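PDB 6I8F: EH1AB1, which hydrolyses esters as an enzyme of the alpha/beta hydrolase fold, probably through a serine nucleophile. Local coordinates for residues L38-H43 with H228-F232; G103-I107 with W231-Y236; H300-S304 with A315-A319. All coordinates share one frame; numbering follows the deposited sequence.

Overall arrangement
Contacts 1 and 2 are neighbours and share helix 230-236, with their centres about 8 Å apart. Trp231 and Phe232 belong to both. The two contacts also touch where His43 NE2 meets Ala235 CB, 3.7 Å away. Contact 1 joins the helix to the loop before helix 43-55; contact 2 joins it to the glycine-rich loop 103-107. Bound glycerol, probably from the crystallisation liquor but possibly marking a pocket, comes within about 4 Å of Gly103. Contact 3 holds His300, which with Ser175 and Asp270 forms a probable catalytic triad. Its centre is about 21 Å from that of contact 2 and about 25 Å from that of contact 1.

Contact 1: residues L38-H43 with H228-F232; sequences LDTLPH and HMDWF
Trp231 lies between Leu38 and His43, which cover opposite faces of its indole. On one face Leu38 sits over the six-membered ring. Its CG is 3.8 Å from the centroid of that ring in Trp231 and only 2° off the ring normal, a CH-pi contact. The two side chains cross at about a right angle. With chi1 at 180° the Leu38 side chain extends away from its own N and lays its fork on the ring: CD1 meets CZ2 and CH2 of Trp231, while CD2 leans to CZ3 and CE3. Leu38 CD2 also reaches Phe232 CE2, 4.1 Å away.

The imidazole of His43 stacks face to face on the five-membered ring of Trp231, centroids 4.1 Å apart and planes at 25°. The two side chains run past each other in opposite directions. This brings His43 NE2 to the backbone O of Trp231, 2.7 Å away, as a hydrogen-bond donor in the carbonyl plane. At the indole edge, Trp231 NE1 gives an almost straight bond to Leu41 O at 3.1 Å. That acceptor lies in the indole plane. The indole is thus covered on both faces and held at its N-H by a bond.

His43 opens helix 43-55, with Pro42 at the N-cap position. The contact therefore joins the loop between helices 18-32 and 43-55 to helix 230-236, and Val106 of the loop after strand 94-100 touches His43, Trp231 and Phe232.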
ATOM      1  N   LEU A  38       3.561  24.146  26.106  1.00 52.40           N
ATOM      2  CA  LEU A  38       3.799  24.790  24.809  1.00 54.24           C
ATOM      3  C   LEU A  38       2.836  25.969  24.606  1.00 55.30           C
ATOM      4  O   LEU A  38       3.181  26.928  23.929  1.00 54.52           O
ATOM      5  CB  LEU A  38       3.627  23.746  23.699  1.00 52.38           C
ATOM      6  CG  LEU A  38       3.838  24.247  22.271  1.00 51.58           C
ATOM      7  CD1 LEU A  38       5.233  24.830  22.085  1.00 50.34           C
ATOM      8  CD2 LEU A  38       3.588  23.128  21.272  1.00 50.71           C
ATOM      9  N   ASP A  39       1.637  25.861  25.196  1.00 58.76           N
ATOM     10  CA  ASP A  39       0.564  26.860  25.113  1.00 61.53           C
ATOM     11  C   ASP A  39       0.964  28.189  25.775  1.00 60.21           C
ATOM     12  O   ASP A  39       0.440  29.241  25.406  1.00 63.55           O
ATOM     13  CB  ASP A  39      -0.718  26.334  25.760  1.00 67.44           C
ATOM     14  CG  ASP A  39      -0.586  25.997  27.235  1.00 74.61           C
ATOM     15  OD1 ASP A  39       0.483  25.477  27.627  1.00 77.78           O
ATOM     16  OD2 ASP A  39      -1.554  26.263  27.981  1.00 82.24           O
ATOM     17  N   THR A  40       1.867  28.141  26.758  1.00 54.88           N
ATOM     18  CA  THR A  40       2.203  29.313  27.572  1.00 52.16           C
ATOM     19  C   THR A  40       3.323  30.129  26.919  1.00 50.76           C
ATOM     20  O   THR A  40       3.598  31.246  27.340  1.00 52.95           O
ATOM     21  CB  THR A  40       2.633  28.896  28.985  1.00 54.31           C
ATOM     22  OG1 THR A  40       3.910  28.262  28.895  1.00 53.77           O
ATOM     23  CG2 THR A  40       1.652  27.958  29.654  1.00 55.24           C
ATOM     24  N   LEU A  41       3.984  29.559  25.907  1.00 47.86           N
ATOM     25  CA  LEU A  41       5.161  30.177  25.325  1.00 46.03           C
ATOM     26  C   LEU A  41       4.772  31.009  24.107  1.00 43.11           C
ATOM     27  O   LEU A  41       3.823  30.673  23.399  1.00 43.20           O
ATOM     28  CB  LEU A  41       6.161  29.083  24.939  1.00 48.09           C
ATOM     29  CG  LEU A  41       6.626  28.188  26.086  1.00 49.32           C
ATOM     30  CD1 LEU A  41       7.609  27.141  25.580  1.00 51.48           C
ATOM     31  CD2 LEU A  41       7.244  29.011  27.210  1.00 47.32           C
ATOM     32  N   PRO A  42       5.511  32.109  23.831  1.00 38.97           N
ATOM     33  CA  PRO A  42       5.458  32.774  22.529  1.00 38.55           C
ATOM     34  C   PRO A  42       5.772  31.762  21.413  1.00 37.32           C
ATOM     35  O   PRO A  42       6.491  30.780  21.664  1.00 36.92           O
ATOM     36  CB  PRO A  42       6.554  33.850  22.595  1.00 38.17           C
ATOM     37  CG  PRO A  42       6.835  34.045  24.076  1.00 37.76           C
ATOM     38  CD  PRO A  42       6.474  32.738  24.749  1.00 38.12           C
ATOM     39  N   HIS A  43       5.247  31.999  20.204  1.00 33.18           N
ATOM     40  CA  HIS A  43       5.340  31.007  19.134  1.00 33.97           C
ATOM     41  C   HIS A  43       6.801  30.808  18.713  1.00 33.44           C
ATOM     42  O   HIS A  43       7.204  29.677  18.490  1.00 34.65           O
ATOM     43  CB  HIS A  43       4.399  31.342  17.965  1.00 32.79           C
ATOM     44  CG  HIS A  43       2.964  31.109  18.296  1.00 31.08           C
ATOM     45  ND1 HIS A  43       2.187  32.069  18.922  1.00 32.17           N
ATOM     46  CD2 HIS A  43       2.170  30.025  18.141  1.00 32.24           C
ATOM     47  CE1 HIS A  43       0.971  31.594  19.117  1.00 32.42           C
ATOM     48  NE2 HIS A  43       0.930  30.341  18.640  1.00 32.18           N
ATOM     49  N   HIS A 228      -5.279  22.794  23.440  1.00 86.48           N
ATOM     50  CA  HIS A 228      -4.124  23.537  22.984  1.00 83.54           C
ATOM     51  C   HIS A 228      -3.743  23.120  21.563  1.00 79.84           C
ATOM     52  O   HIS A 228      -2.595  23.209  21.121  1.00 74.93           O
ATOM     53  CB  HIS A 228      -3.098  23.730  24.091  1.00 86.65           C
ATOM     54  CG  HIS A 228      -3.353  25.111  24.571  1.00 91.13           C
ATOM     55  ND1 HIS A 228      -3.852  25.410  25.821  1.00 95.48           N
ATOM     56  CD2 HIS A 228      -3.388  26.256  23.858  1.00 89.86           C
ATOM     57  CE1 HIS A 228      -4.074  26.709  25.893  1.00 96.67           C
ATOM     58  NE2 HIS A 228      -3.798  27.250  24.698  1.00 96.62           N
ATOM     59  N   MET A 229      -4.813  22.808  20.829  1.00 76.71           N
ATOM     60  CA  MET A 229      -4.905  22.988  19.409  1.00 72.78           C
ATOM     61  C   MET A 229      -4.908  24.490  19.076  1.00 60.15           C
ATOM     62  O   MET A 229      -4.420  24.880  18.023  1.00 56.73           O
ATOM     63  CB  MET A 229      -6.192  22.348  18.878  1.00 82.76           C
ATOM     64  CG  MET A 229      -6.332  22.421  17.365  1.00 93.17           C
ATOM     65  SD  MET A 229      -7.813  21.573  16.730  1.00105.91           S
ATOM     66  CE  MET A 229      -7.308  19.854  16.807  1.00101.23           C
ATOM     67  N   ASP A 230      -5.465  25.320  19.968  1.00 50.10           N
ATOM     68  CA  ASP A 230      -5.643  26.756  19.712  1.00 47.52           C
ATOM     69  C   ASP A 230      -4.294  27.436  19.462  1.00 40.42           C
ATOM     70  O   ASP A 230      -4.205  28.331  18.635  1.00 37.99           O
ATOM     71  CB  ASP A 230      -6.380  27.445  20.859  1.00 47.74           C
ATOM     72  CG  ASP A 230      -7.839  27.043  20.921  1.00 51.64           C
ATOM     73  OD1 ASP A 230      -8.457  27.254  21.981  1.00 51.98           O
ATOM     74  OD2 ASP A 230      -8.340  26.511  19.906  1.00 52.57           O
ATOM     75  N   TRP A 231      -3.258  26.985  20.171  1.00 35.51           N
ATOM     76  CA  TRP A 231      -1.914  27.521  20.018  1.00 35.16           C
ATOM     77  C   TRP A 231      -1.475  27.451  18.544  1.00 32.90           C
ATOM     78  O   TRP A 231      -0.744  28.331  18.084  1.00 32.37           O
ATOM     79  CB  TRP A 231      -0.945  26.783  20.949  1.00 33.16           C
ATOM     80  CG  TRP A 231       0.428  27.371  21.041  1.00 33.48           C
ATOM     81  CD1 TRP A 231       0.856  28.332  21.912  1.00 33.54           C
ATOM     82  CD2 TRP A 231       1.579  27.000  20.258  1.00 33.27           C
ATOM     83  NE1 TRP A 231       2.191  28.580  21.731  1.00 33.36           N
ATOM     84  CE2 TRP A 231       2.664  27.779  20.723  1.00 33.55           C
ATOM     85  CE3 TRP A 231       1.800  26.092  19.215  1.00 32.24           C
ATOM     86  CZ2 TRP A 231       3.943  27.677  20.172  1.00 31.88           C
ATOM     87  CZ3 TRP A 231       3.067  25.986  18.679  1.00 31.77           C
ATOM     88  CH2 TRP A 231       4.119  26.771  19.148  1.00 31.04           C
ATOM     89  N   PHE A 232      -1.931  26.411  17.828  1.00 30.44           N
ATOM     90  CA  PHE A 232      -1.667  26.226  16.408  1.00 31.40           C
ATOM     91  C   PHE A 232      -2.739  26.922  15.566  1.00 29.98           C
ATOM     92  O   PHE A 232      -2.433  27.719  14.662  1.00 27.42           O
ATOM     93  CB  PHE A 232      -1.616  24.735  16.060  1.00 33.37           C
ATOM     94  CG  PHE A 232      -0.373  24.043  16.555  1.00 35.07           C
ATOM     95  CD1 PHE A 232       0.795  24.068  15.809  1.00 34.33           C
ATOM     96  CD2 PHE A 232      -0.359  23.409  17.788  1.00 35.19           C
ATOM     97  CE1 PHE A 232       1.947  23.455  16.276  1.00 35.12           C
ATOM     98  CE2 PHE A 232       0.796  22.801  18.255  1.00 35.85           C
ATOM     99  CZ  PHE A 232       1.946  22.824  17.499  1.00 35.39           C
TER

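Contact 2: residues G103-I107 with W231-Y236; sequences GGFVI and WFWEAY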
ATOM      1  N   GLY A 103       3.920  19.994  11.279  1.00 18.12           N
ATOM      2  CA  GLY A 103       4.092  20.942  12.380  1.00 19.44           C
ATOM      3  C   GLY A 103       2.968  21.968  12.475  1.00 19.67           C
ATOM      4  O   GLY A 103       3.176  23.091  12.959  1.00 20.32           O
ATOM      5  N   GLY A 104       1.782  21.616  11.978  1.00 19.63           N
ATOM      6  CA  GLY A 104       0.588  22.432  12.150  1.00 21.33           C
ATOM      7  C   GLY A 104       0.663  23.790  11.460  1.00 22.27           C
ATOM      8  O   GLY A 104      -0.116  24.688  11.813  1.00 20.92           O
ATOM      9  N   PHE A 105       1.570  23.928  10.477  1.00 21.12           N
ATOM     10  CA  PHE A 105       1.851  25.174   9.758  1.00 20.89           C
ATOM     11  C   PHE A 105       2.483  26.236  10.688  1.00 20.95           C
ATOM     12  O   PHE A 105       2.528  27.428  10.346  1.00 19.67           O
ATOM     13  CB  PHE A 105       0.580  25.701   9.078  1.00 22.37           C
ATOM     14  CG  PHE A 105      -0.101  24.765   8.098  1.00 22.27           C
ATOM     15  CD1 PHE A 105       0.431  24.540   6.841  1.00 22.31           C
ATOM     16  CD2 PHE A 105      -1.306  24.153   8.415  1.00 23.11           C
ATOM     17  CE1 PHE A 105      -0.208  23.699   5.938  1.00 23.63           C
ATOM     18  CE2 PHE A 105      -1.929  23.292   7.519  1.00 24.39           C
ATOM     19  CZ  PHE A 105      -1.387  23.080   6.271  1.00 22.61           C
ATOM     20  N   VAL A 106       3.016  25.810  11.839  1.00 21.15           N
ATOM     21  CA  VAL A 106       3.578  26.738  12.849  1.00 22.32           C
ATOM     22  C   VAL A 106       5.016  26.343  13.214  1.00 21.59           C
ATOM     23  O   VAL A 106       5.829  27.223  13.491  1.00 21.89           O
ATOM     24  CB  VAL A 106       2.692  26.820  14.109  1.00 23.33           C
ATOM     25  CG1 VAL A 106       3.328  27.665  15.209  1.00 24.00           C
ATOM     26  CG2 VAL A 106       1.305  27.348  13.780  1.00 23.83           C
ATOM     27  N   ILE A 107       5.316  25.037  13.243  1.00 20.79           N
ATOM     28  CA  ILE A 107       6.650  24.530  13.593  1.00 20.85           C
ATOM     29  C   ILE A 107       7.099  23.517  12.530  1.00 19.92           C
ATOM     30  O   ILE A 107       6.410  23.302  11.532  1.00 19.42           O
ATOM     31  CB  ILE A 107       6.637  23.917  15.006  1.00 21.61           C
ATOM     32  CG1 ILE A 107       5.828  22.616  15.056  1.00 20.90           C
ATOM     33  CG2 ILE A 107       6.148  24.937  16.027  1.00 22.62           C
ATOM     34  CD1 ILE A 107       5.744  22.005  16.422  1.00 21.73           C
ATOM     35  N   TRP A 231      -3.258  26.985  20.171  1.00 35.51           N
ATOM     36  CA  TRP A 231      -1.914  27.521  20.018  1.00 35.16           C
ATOM     37  C   TRP A 231      -1.475  27.451  18.544  1.00 32.90           C
ATOM     38  O   TRP A 231      -0.744  28.331  18.084  1.00 32.37           O
ATOM     39  CB  TRP A 231      -0.945  26.783  20.949  1.00 33.16           C
ATOM     40  CG  TRP A 231       0.428  27.371  21.041  1.00 33.48           C
ATOM     41  CD1 TRP A 231       0.856  28.332  21.912  1.00 33.54           C
ATOM     42  CD2 TRP A 231       1.579  27.000  20.258  1.00 33.27           C
ATOM     43  NE1 TRP A 231       2.191  28.580  21.731  1.00 33.36           N
ATOM     44  CE2 TRP A 231       2.664  27.779  20.723  1.00 33.55           C
ATOM     45  CE3 TRP A 231       1.800  26.092  19.215  1.00 32.24           C
ATOM     46  CZ2 TRP A 231       3.943  27.677  20.172  1.00 31.88           C
ATOM     47  CZ3 TRP A 231       3.067  25.986  18.679  1.00 31.77           C
ATOM     48  CH2 TRP A 231       4.119  26.771  19.148  1.00 31.04           C
ATOM     49  N   PHE A 232      -1.931  26.411  17.828  1.00 30.44           N
ATOM     50  CA  PHE A 232      -1.667  26.226  16.408  1.00 31.40           C
ATOM     51  C   PHE A 232      -2.739  26.922  15.566  1.00 29.98           C
ATOM     52  O   PHE A 232      -2.433  27.719  14.662  1.00 27.42           O
ATOM     53  CB  PHE A 232      -1.616  24.735  16.060  1.00 33.37           C
ATOM     54  CG  PHE A 232      -0.373  24.043  16.555  1.00 35.07           C
ATOM     55  CD1 PHE A 232       0.795  24.068  15.809  1.00 34.33           C
ATOM     56  CD2 PHE A 232      -0.359  23.409  17.788  1.00 35.19           C
ATOM     57  CE1 PHE A 232       1.947  23.455  16.276  1.00 35.12           C
ATOM     58  CE2 PHE A 232       0.796  22.801  18.255  1.00 35.85           C
ATOM     59  CZ  PHE A 232       1.946  22.824  17.499  1.00 35.39           C
ATOM     60  N   TRP A 233      -3.993  26.575  15.852  1.00 28.61           N
ATOM     61  CA  TRP A 233      -5.128  26.956  15.049  1.00 31.12           C
ATOM     62  C   TRP A 233      -5.254  28.488  14.949  1.00 30.15           C
ATOM     63  O   TRP A 233      -5.496  29.025  13.863  1.00 29.79           O
ATOM     64  CB  TRP A 233      -6.398  26.303  15.611  1.00 34.52           C
ATOM     65  CG  TRP A 233      -7.611  26.609  14.794  1.00 37.86           C
ATOM     66  CD1 TRP A 233      -8.555  27.556  15.059  1.00 38.91           C
ATOM     67  CD2 TRP A 233      -7.980  26.013  13.540  1.00 39.67           C
ATOM     68  NE1 TRP A 233      -9.499  27.575  14.069  1.00 40.51           N
ATOM     69  CE2 TRP A 233      -9.177  26.637  13.127  1.00 41.88           C
ATOM     70  CE3 TRP A 233      -7.430  25.013  12.728  1.00 41.15           C
ATOM     71  CZ2 TRP A 233      -9.826  26.294  11.942  1.00 41.55           C
ATOM     72  CZ3 TRP A 233      -8.078  24.668  11.562  1.00 40.58           C
ATOM     73  CH2 TRP A 233      -9.259  25.302  11.176  1.00 40.12           C
ATOM     74  N   GLU A 234      -5.042  29.187  16.070  1.00 29.57           N
ATOM     75  CA  GLU A 234      -5.274  30.627  16.164  1.00 30.56           C
ATOM     76  C   GLU A 234      -4.103  31.404  15.561  1.00 28.28           C
ATOM     77  O   GLU A 234      -4.250  32.566  15.188  1.00 28.07           O
ATOM     78  CB  GLU A 234      -5.523  31.021  17.622  1.00 35.10           C
ATOM     79  CG  GLU A 234      -6.828  30.437  18.148  1.00 39.69           C
ATOM     80  CD  GLU A 234      -7.316  30.949  19.488  1.00 42.29           C
ATOM     81  OE1 GLU A 234      -6.501  31.499  20.255  1.00 47.69           O
ATOM     82  OE2 GLU A 234      -8.517  30.789  19.754  1.00 50.92           O
ATOM     83  N   ALA A 235      -2.938  30.756  15.472  1.00 26.72           N
ATOM     84  CA  ALA A 235      -1.793  31.350  14.830  1.00 24.51           C
ATOM     85  C   ALA A 235      -2.014  31.364  13.313  1.00 23.17           C
ATOM     86  O   ALA A 235      -1.634  32.312  12.614  1.00 24.07           O
ATOM     87  CB  ALA A 235      -0.551  30.584  15.226  1.00 25.56           C
ATOM     88  N   TYR A 236      -2.663  30.307  12.812  1.00 23.57           N
ATOM     89  CA  TYR A 236      -2.708  29.983  11.373  1.00 22.73           C
ATOM     90  C   TYR A 236      -3.926  30.613  10.679  1.00 23.82           C
ATOM     91  O   TYR A 236      -3.816  31.151   9.583  1.00 24.29           O
ATOM     92  CB  TYR A 236      -2.703  28.460  11.224  1.00 22.22           C
ATOM     93  CG  TYR A 236      -2.795  27.939   9.812  1.00 21.35           C
ATOM     94  CD1 TYR A 236      -1.926  28.377   8.823  1.00 21.05           C
ATOM     95  CD2 TYR A 236      -3.743  26.983   9.472  1.00 21.34           C
ATOM     96  CE1 TYR A 236      -1.997  27.885   7.531  1.00 21.14           C
ATOM     97  CE2 TYR A 236      -3.826  26.478   8.183  1.00 21.83           C
ATOM     98  CZ  TYR A 236      -2.947  26.925   7.213  1.00 21.57           C
ATOM     99  OH  TYR A 236      -3.023  26.423   5.948  1.00 23.00           O
TER
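The glycine-rich loop after strand 94-100 packs here against helix 230-236. In esterases of this fold an HGGG loop at this place commonly supplies the oxyanion hole, so Gly103 and Gly104 probably belong to it. Phe105 and Tyr236 form an offset stack, with ring centroids 4.3 Å apart and planes at 11°. Phe105 CD2 lies over the Tyr236 face toward its rim, 3.4 Å from Tyr236 CE2. In return, Tyr236 OH lies over the centre of the Phe105 ring, and Phe105 CB covers the Tyr236 ring near CD1 and CE1. A chi1 of 178° points the tyrosine ring away from its own N and out to the phenylalanine. Both rings also rest on Pro144 and Ile145 of helix 143-157. An alanine in place of Tyr236 would take the ring away and is likely to leave one face of Phe105 without its stacking partner.

Val106 spreads its branches over the helix. Val106 CG1 goes to Trp231 CZ3, 3.9 Å away, and CG2 to Ala235 CB. Val106 CB lies 3.7 Å from Phe232 CD1. Ile107 CD1 comes to the edge of the Phe232 ring, 4.0 Å from Phe232 CZ, and its CG2 meets the Trp231 edge. Gly104 CA also lies close to Phe232 CD1, where a CB would clash.

Gly103 O accepts from the backbone N of both Val106 and Ile107, so the turn carries its own polar bonds. Between loop and helix the contact is mainly apolar and aromatic, consistent with shape and ring stacking setting their spacing.

Contact 3: residues H300-S304 with A315-A319; sequences HGFFS and ANDEA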
ATOM      1  N   HIS A 300      -0.235   9.799  16.054  1.00 19.84           N
ATOM      2  CA  HIS A 300       0.101  10.890  15.189  1.00 19.80           C
ATOM      3  C   HIS A 300       1.547  11.329  15.471  1.00 20.32           C
ATOM      4  O   HIS A 300       1.936  11.492  16.626  1.00 20.73           O
ATOM      5  CB  HIS A 300      -0.893  12.036  15.389  1.00 19.25           C
ATOM      6  CG  HIS A 300      -0.859  13.032  14.289  1.00 19.32           C
ATOM      7  ND1 HIS A 300      -1.522  12.822  13.081  1.00 18.11           N
ATOM      8  CD2 HIS A 300      -0.222  14.222  14.189  1.00 18.65           C
ATOM      9  CE1 HIS A 300      -1.300  13.861  12.293  1.00 18.50           C
ATOM     10  NE2 HIS A 300      -0.507  14.738  12.956  1.00 18.50           N
ATOM     11  N   GLY A 301       2.326  11.515  14.400  1.00 19.76           N
ATOM     12  CA  GLY A 301       3.730  11.934  14.486  1.00 18.15           C
ATOM     13  C   GLY A 301       4.717  10.795  14.299  1.00 17.47           C
ATOM     14  O   GLY A 301       5.898  11.053  14.111  1.00 16.93           O
ATOM     15  N   PHE A 302       4.253   9.535  14.339  1.00 17.49           N
ATOM     16  CA  PHE A 302       5.155   8.377  14.429  1.00 18.00           C
ATOM     17  C   PHE A 302       6.089   8.272  13.208  1.00 18.64           C
ATOM     18  O   PHE A 302       7.138   7.666  13.304  1.00 18.92           O
ATOM     19  CB  PHE A 302       4.367   7.080  14.639  1.00 18.70           C
ATOM     20  CG  PHE A 302       3.762   6.439  13.412  1.00 17.83           C
ATOM     21  CD1 PHE A 302       2.570   6.897  12.871  1.00 18.42           C
ATOM     22  CD2 PHE A 302       4.353   5.323  12.839  1.00 17.94           C
ATOM     23  CE1 PHE A 302       2.010   6.281  11.758  1.00 18.01           C
ATOM     24  CE2 PHE A 302       3.793   4.709  11.728  1.00 17.65           C
ATOM     25  CZ  PHE A 302       2.614   5.183  11.195  1.00 18.03           C
ATOM     26  N   PHE A 303       5.689   8.854  12.069  1.00 20.04           N
ATOM     27  CA  PHE A 303       6.411   8.768  10.782  1.00 20.05           C
ATOM     28  C   PHE A 303       7.788   9.425  10.912  1.00 19.57           C
ATOM     29  O   PHE A 303       8.722   9.051  10.209  1.00 19.41           O
ATOM     30  CB  PHE A 303       5.596   9.429   9.660  1.00 19.86           C
ATOM     31  CG  PHE A 303       6.013   9.131   8.237  1.00 18.67           C
ATOM     32  CD1 PHE A 303       6.654  10.092   7.472  1.00 19.20           C
ATOM     33  CD2 PHE A 303       5.694   7.925   7.634  1.00 18.38           C
ATOM     34  CE1 PHE A 303       7.007   9.842   6.152  1.00 18.84           C
ATOM     35  CE2 PHE A 303       6.030   7.677   6.310  1.00 18.18           C
ATOM     36  CZ  PHE A 303       6.691   8.635   5.571  1.00 19.02           C
ATOM     37  N   SER A 304       7.900  10.416  11.800  1.00 19.24           N
ATOM     38  CA  SER A 304       9.160  11.107  11.983  1.00 20.13           C
ATOM     39  C   SER A 304       9.692  10.981  13.415  1.00 19.96           C
ATOM     40  O   SER A 304      10.774  11.464  13.666  1.00 20.03           O
ATOM     41  CB  SER A 304       9.050  12.545  11.558  1.00 19.83           C
ATOM     42  OG  SER A 304       8.089  13.220  12.340  1.00 20.37           O
ATOM     43  N   ALA A 315       6.821   2.433   8.407  1.00 17.57           N
ATOM     44  CA  ALA A 315       5.938   3.320   7.644  1.00 16.77           C
ATOM     45  C   ALA A 315       6.724   4.095   6.578  1.00 16.43           C
ATOM     46  O   ALA A 315       6.238   4.231   5.438  1.00 15.62           O
ATOM     47  CB  ALA A 315       5.203   4.266   8.550  1.00 16.54           C
ATOM     48  N   ASN A 316       7.895   4.620   6.964  1.00 16.24           N
ATOM     49  CA  ASN A 316       8.853   5.248   6.039  1.00 16.77           C
ATOM     50  C   ASN A 316       9.083   4.309   4.847  1.00 17.20           C
ATOM     51  O   ASN A 316       8.889   4.687   3.684  1.00 16.80           O
ATOM     52  CB  ASN A 316      10.206   5.564   6.692  1.00 16.23           C
ATOM     53  CG  ASN A 316      10.205   6.676   7.728  1.00 17.62           C
ATOM     54  OD1 ASN A 316      11.214   6.858   8.425  1.00 17.56           O
ATOM     55  ND2 ASN A 316       9.113   7.423   7.845  1.00 15.15           N
ATOM     56  N   ASP A 317       9.500   3.076   5.157  1.00 17.31           N
ATOM     57  CA  ASP A 317       9.877   2.089   4.140  1.00 17.81           C
ATOM     58  C   ASP A 317       8.672   1.745   3.247  1.00 17.96           C
ATOM     59  O   ASP A 317       8.827   1.580   2.034  1.00 16.70           O
ATOM     60  CB  ASP A 317      10.495   0.852   4.799  1.00 18.62           C
ATOM     61  CG  ASP A 317      11.807   1.161   5.504  1.00 20.85           C
ATOM     62  OD1 ASP A 317      12.303   2.311   5.361  1.00 22.20           O
ATOM     63  OD2 ASP A 317      12.317   0.276   6.219  1.00 22.72           O
ATOM     64  N   GLU A 318       7.474   1.618   3.836  1.00 17.38           N
ATOM     65  CA  GLU A 318       6.275   1.296   3.048  1.00 17.66           C
ATOM     66  C   GLU A 318       5.916   2.450   2.091  1.00 16.75           C
ATOM     67  O   GLU A 318       5.623   2.231   0.924  1.00 16.77           O
ATOM     68  CB  GLU A 318       5.080   0.959   3.940  1.00 17.80           C
ATOM     69  CG  GLU A 318       3.854   0.627   3.126  1.00 18.69           C
ATOM     70  CD  GLU A 318       2.663   0.054   3.871  1.00 20.26           C
ATOM     71  OE1 GLU A 318       2.702  -0.038   5.124  1.00 21.82           O
ATOM     72  OE2 GLU A 318       1.691  -0.275   3.183  1.00 21.20           O
ATOM     73  N   ALA A 319       5.906   3.681   2.595  1.00 16.27           N
ATOM     74  CA  ALA A 319       5.592   4.851   1.768  1.00 16.56           C
ATOM     75  C   ALA A 319       6.577   4.938   0.591  1.00 16.91           C
ATOM     76  O   ALA A 319       6.181   5.073  -0.574  1.00 16.72           O
ATOM     77  CB  ALA A 319       5.635   6.095   2.618  1.00 16.59           C
TER
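Phe303 reaches helix 310-327 with its ring. CB carries the ring out to the helix, with CG turned opposite the backbone N (chi1 -165°). All six ring carbons of Phe303, CG to CZ, lie 3.5 to 3.6 Å from Asn316 ND2, which stands over the ring centre. The amide plane is 83° from the ring plane. Phe303 CD2 also meets Ala315 CB, 3.8 Å away. Farther out, Phe303 CE2 lies 3.6 Å from Ala315 O, which comes to the ring edge near its plane. At the tip, Phe303 CZ touches Ala319 CB, 4.0 Å away and likewise at the edge, one helical turn beyond Ala315.

The same ND2 of Asn316 donates a hydrogen bond to the backbone O of Phe303, 2.9 Å away, on a lone pair and in the carbonyl plane. The bond is moderately straight, with an N-H...O angle of 158°. One amide nitrogen thus holds the main chain of Phe303 and covers its ring. Phe302 adds CE2 against Ala315 CB, 3.5 Å away, and packs on Leu265 and Ala267 of strand 262-267.

His300, two residues before Phe302, bonds through NE2 to Ser175 OG and through ND1 to Asp270 OD2, a probable catalytic triad. The carbonyl of buried Phe303 has its hydrogen bond from Asn316, and small alanines let the phenyl ring lie close to the helix. This mix of amide bond and apolar contact ties the loop following the histidine to the last helix.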